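PDB 2H8O: geranyltranstransferase from Agrobacterium tumefaciens, which probably catalyses the condensation of geranyl diphosphate with isopentenyl diphosphate to give farnesyl diphosphate, as other geranyltranstransferases do. Local coordinates for residues T160-S168 with K178-A186. Numbering follows the deposited sequence.
Sequences TLAFDIIAS and KAALVISLA
I166 packs as a knob into a hole formed by K178, L181, V182 and L185. Its two branches divide the work. I166 CG2 rests on CB of L181 at 3.9 Å and also meets CG2 of V182. I166 CD1 reaches the next turn of 178-186, where it touches CD2 of L185 at 3.5 Å. CG1 is anti to the carbonyl carbon (chi1 -70°), and the extended chi2 of 172° carries CD1 on to L185. F163 meets the other helix with the edge of its ring. F163 CE1 lies 3.7 Å from the backbone O of V182, near the ring plane, and CD1 touches CG1 of V182. CZ approaches A186.

At the other end the extended side chain of K178 runs past the carbonyls of I166 and A167. K178 NZ donates to S168 O at 3.0 Å, from above the carbonyl plane. A water bridges NZ and A167 O. N171 O in the connecting loop also accepts from NZ, and N171 ND2 donates to I166 O.

Segments 160-167 and 178-186 run nearly antiparallel (158°), within the all-helical prenyl synthase fold. F163 stacks on F163 of the second subunit, and D164 forms a salt bridge with R187 of that subunit. The contact therefore joins an apolar seam, itself partly in the dimer interface, to a polar clasp. There loop carbonyls just past helix 148-167 grip NZ, whose positive charge would probably favour the helix dipole.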
ATOM      1  N   THR A 160      -1.321  -3.027   2.076  1.00 15.08           N
ATOM      2  CA  THR A 160      -2.386  -3.050   1.082  1.00 14.55           C
ATOM      3  C   THR A 160      -3.758  -2.983   1.782  1.00 14.77           C
ATOM      4  O   THR A 160      -4.646  -2.246   1.380  1.00 15.28           O
ATOM      5  CB  THR A 160      -2.290  -4.296   0.191  1.00 14.79           C
ATOM      6  OG1 THR A 160      -0.966  -4.378  -0.374  1.00 13.94           O
ATOM      7  CG2 THR A 160      -3.316  -4.232  -0.945  1.00 15.69           C
ATOM      8  N   LEU A 161      -3.915  -3.801   2.818  1.00 14.53           N
ATOM      9  CA  LEU A 161      -5.189  -3.878   3.560  1.00 14.77           C
ATOM     10  C   LEU A 161      -5.579  -2.547   4.207  1.00 15.23           C
ATOM     11  O   LEU A 161      -6.782  -2.217   4.309  1.00 14.90           O
ATOM     12  CB  LEU A 161      -5.114  -4.982   4.633  1.00 14.19           C
ATOM     13  CG  LEU A 161      -6.484  -5.437   5.157  1.00 15.46           C
ATOM     14  CD1 LEU A 161      -7.224  -6.197   4.066  1.00 17.68           C
ATOM     15  CD2 LEU A 161      -6.281  -6.278   6.385  1.00 14.52           C
ATOM     16  N   ALA A 162      -4.593  -1.772   4.665  1.00 14.69           N
ATOM     17  CA  ALA A 162      -4.866  -0.453   5.251  1.00 15.37           C
ATOM     18  C   ALA A 162      -5.726   0.385   4.307  1.00 15.05           C
ATOM     19  O   ALA A 162      -6.692   1.033   4.714  1.00 16.27           O
ATOM     20  CB  ALA A 162      -3.571   0.261   5.603  1.00 15.75           C
ATOM     21  N   PHE A 163      -5.378   0.374   3.022  1.00 15.92           N
ATOM     22  CA  PHE A 163      -6.118   1.152   2.031  1.00 15.59           C
ATOM     23  C   PHE A 163      -7.502   0.590   1.732  1.00 15.92           C
ATOM     24  O   PHE A 163      -8.468   1.347   1.629  1.00 16.34           O
ATOM     25  CB  PHE A 163      -5.264   1.379   0.790  1.00 16.79           C
ATOM     26  CG  PHE A 163      -4.106   2.280   1.066  1.00 15.57           C
ATOM     27  CD1 PHE A 163      -4.321   3.629   1.205  1.00 16.16           C
ATOM     28  CD2 PHE A 163      -2.828   1.777   1.294  1.00 17.19           C
ATOM     29  CE1 PHE A 163      -3.260   4.492   1.478  1.00 16.62           C
ATOM     30  CE2 PHE A 163      -1.787   2.623   1.577  1.00 17.24           C
ATOM     31  CZ  PHE A 163      -1.998   3.969   1.677  1.00 17.80           C
ATOM     32  N   ASP A 164      -7.592  -0.739   1.659  1.00 16.40           N
ATOM     33  CA  ASP A 164      -8.890  -1.413   1.598  1.00 16.08           C
ATOM     34  C   ASP A 164      -9.808  -0.988   2.749  1.00 15.57           C
ATOM     35  O   ASP A 164     -10.952  -0.647   2.534  1.00 16.71           O
ATOM     36  CB  ASP A 164      -8.688  -2.934   1.607  1.00 16.78           C
ATOM     37  CG  ASP A 164      -9.956  -3.716   1.301  1.00 18.98           C
ATOM     38  OD1 ASP A 164     -10.960  -3.138   0.834  1.00 21.33           O
ATOM     39  OD2 ASP A 164      -9.943  -4.951   1.516  1.00 20.98           O
ATOM     40  N   ILE A 165      -9.296  -1.014   3.975  1.00 15.34           N
ATOM     41  CA  ILE A 165     -10.107  -0.718   5.151  1.00 15.50           C
ATOM     42  C   ILE A 165     -10.622   0.714   5.119  1.00 15.49           C
ATOM     43  O   ILE A 165     -11.785   0.981   5.431  1.00 16.79           O
ATOM     44  CB  ILE A 165      -9.304  -0.961   6.437  1.00 14.91           C
ATOM     45  CG1 ILE A 165      -8.985  -2.446   6.584  1.00 14.90           C
ATOM     46  CG2 ILE A 165     -10.064  -0.446   7.673  1.00 16.66           C
ATOM     47  CD1 ILE A 165      -7.871  -2.722   7.563  1.00 16.70           C
ATOM     48  N   ILE A 166      -9.766   1.644   4.707  1.00 15.76           N
ATOM     49  CA  ILE A 166     -10.234   3.028   4.628  1.00 16.21           C
ATOM     50  C   ILE A 166     -11.320   3.223   3.580  1.00 16.15           C
ATOM     51  O   ILE A 166     -12.327   3.883   3.839  1.00 16.97           O
ATOM     52  CB  ILE A 166      -9.094   3.977   4.347  1.00 16.61           C
ATOM     53  CG1 ILE A 166      -8.208   4.062   5.578  1.00 18.40           C
ATOM     54  CG2 ILE A 166      -9.604   5.395   3.972  1.00 16.89           C
ATOM     55  CD1 ILE A 166      -6.935   4.821   5.349  1.00 19.22           C
ATOM     56  N   ALA A 167     -11.134   2.649   2.394  1.00 16.45           N
ATOM     57  CA  ALA A 167     -12.006   2.983   1.264  1.00 17.04           C
ATOM     58  C   ALA A 167     -13.270   2.131   1.193  1.00 17.06           C
ATOM     59  O   ALA A 167     -14.207   2.480   0.468  1.00 17.58           O
ATOM     60  CB  ALA A 167     -11.216   2.885  -0.061  1.00 18.28           C
ATOM     61  N   SER A 168     -13.266   1.014   1.928  1.00 17.04           N
ATOM     62  CA  SER A 168     -14.347   0.029   1.848  0.50 17.71           C
ATOM     63  C   SER A 168     -15.707   0.601   2.224  1.00 17.99           C
ATOM     64  O   SER A 168     -15.819   1.511   3.040  1.00 16.95           O
ATOM     65  CB  SER A 168     -14.047  -1.203   2.721  0.50 17.72           C
ATOM     66  OG  SER A 168     -13.149  -2.081   2.062  0.50 17.48           O
ATOM     67  N   LYS A 178     -13.024   9.665   2.332  1.00 17.11           N
ATOM     68  CA  LYS A 178     -12.194   8.479   2.063  1.00 16.29           C
ATOM     69  C   LYS A 178     -11.011   8.822   1.153  1.00 16.20           C
ATOM     70  O   LYS A 178      -9.878   8.494   1.460  1.00 15.53           O
ATOM     71  CB  LYS A 178     -13.043   7.370   1.449  1.00 16.45           C
ATOM     72  CG  LYS A 178     -13.961   6.701   2.482  1.00 15.41           C
ATOM     73  CD  LYS A 178     -15.009   5.788   1.852  1.00 16.58           C
ATOM     74  CE  LYS A 178     -15.572   4.801   2.891  1.00 16.18           C
ATOM     75  NZ  LYS A 178     -16.883   4.238   2.523  1.00 16.34           N
ATOM     76  N   ALA A 179     -11.278   9.511   0.050  1.00 15.67           N
ATOM     77  CA  ALA A 179     -10.184   9.918  -0.869  1.00 15.63           C
ATOM     78  C   ALA A 179      -9.160  10.785  -0.156  1.00 15.67           C
ATOM     79  O   ALA A 179      -7.961  10.576  -0.285  1.00 15.24           O
ATOM     80  CB  ALA A 179     -10.729  10.624  -2.114  1.00 15.20           C
ATOM     81  N   ALA A 180      -9.637  11.760   0.627  1.00 15.84           N
ATOM     82  CA  ALA A 180      -8.740  12.636   1.382  1.00 16.28           C
ATOM     83  C   ALA A 180      -7.861  11.850   2.344  1.00 16.05           C
ATOM     84  O   ALA A 180      -6.680  12.133   2.508  1.00 15.88           O
ATOM     85  CB  ALA A 180      -9.552  13.671   2.151  1.00 16.76           C
ATOM     86  N   LEU A 181      -8.445  10.850   2.995  1.00 14.97           N
ATOM     87  CA  LEU A 181      -7.705  10.006   3.924  1.00 15.48           C
ATOM     88  C   LEU A 181      -6.684   9.138   3.194  1.00 14.42           C
ATOM     89  O   LEU A 181      -5.596   8.911   3.712  1.00 15.63           O
ATOM     90  CB  LEU A 181      -8.667   9.095   4.679  1.00 15.74           C
ATOM     91  CG  LEU A 181      -9.507   9.740   5.778  1.00 15.25           C
ATOM     92  CD1 LEU A 181     -10.544   8.762   6.279  1.00 16.70           C
ATOM     93  CD2 LEU A 181      -8.649  10.205   6.918  1.00 16.66           C
ATOM     94  N   VAL A 182      -7.043   8.606   2.028  1.00 15.12           N
ATOM     95  CA  VAL A 182      -6.118   7.777   1.255  1.00 15.05           C
ATOM     96  C   VAL A 182      -4.884   8.619   0.877  1.00 15.55           C
ATOM     97  O   VAL A 182      -3.732   8.181   1.047  1.00 15.85           O
ATOM     98  CB  VAL A 182      -6.780   7.169   0.013  1.00 14.85           C
ATOM     99  CG1 VAL A 182      -5.715   6.516  -0.923  1.00 13.95           C
ATOM    100  CG2 VAL A 182      -7.867   6.114   0.407  1.00 15.54           C
ATOM    101  N   ILE A 183      -5.126   9.831   0.401  1.00 15.81           N
ATOM    102  CA  ILE A 183      -4.023  10.754   0.063  1.00 15.77           C
ATOM    103  C   ILE A 183      -3.187  11.032   1.307  1.00 15.22           C
ATOM    104  O   ILE A 183      -1.969  10.895   1.295  1.00 14.90           O
ATOM    105  CB  ILE A 183      -4.531  12.087  -0.561  1.00 15.26           C
ATOM    106  CG1 ILE A 183      -5.318  11.847  -1.856  1.00 16.81           C
ATOM    107  CG2 ILE A 183      -3.365  13.067  -0.790  1.00 16.99           C
ATOM    108  CD1 ILE A 183      -6.201  13.042  -2.218  1.00 17.76           C
ATOM    109  N   SER A 184      -3.841  11.414   2.400  1.00 15.55           N
ATOM    110  CA  SER A 184      -3.126  11.797   3.613  1.00 15.98           C
ATOM    111  C   SER A 184      -2.285  10.633   4.152  1.00 15.89           C
ATOM    112  O   SER A 184      -1.127  10.817   4.569  1.00 15.88           O
ATOM    113  CB  SER A 184      -4.139  12.256   4.665  1.00 17.23           C
ATOM    114  OG  SER A 184      -3.517  12.741   5.829  1.00 21.57           O
ATOM    115  N   LEU A 185      -2.867   9.435   4.147  1.00 16.02           N
ATOM    116  CA  LEU A 185      -2.153   8.268   4.666  1.00 15.91           C
ATOM    117  C   LEU A 185      -0.967   7.872   3.765  1.00 15.89           C
ATOM    118  O   LEU A 185       0.139   7.634   4.236  1.00 15.64           O
ATOM    119  CB  LEU A 185      -3.083   7.076   4.870  1.00 16.14           C
ATOM    120  CG  LEU A 185      -2.417   5.874   5.544  1.00 17.07           C
ATOM    121  CD1 LEU A 185      -1.706   6.265   6.861  1.00 17.51           C
ATOM    122  CD2 LEU A 185      -3.441   4.751   5.760  1.00 17.17           C
ATOM    123  N   ALA A 186      -1.190   7.899   2.459  1.00 15.87           N
ATOM    124  CA  ALA A 186      -0.151   7.563   1.496  1.00 15.18           C
ATOM    125  C   ALA A 186       1.016   8.546   1.574  1.00 15.68           C
ATOM    126  O   ALA A 186       2.184   8.119   1.511  1.00 16.63           O
ATOM    127  CB  ALA A 186      -0.737   7.513   0.079  1.00 15.55           C
TER
HETATM  128  O   HOH W   1     -16.664   3.077  -0.116  1.00 21.60           O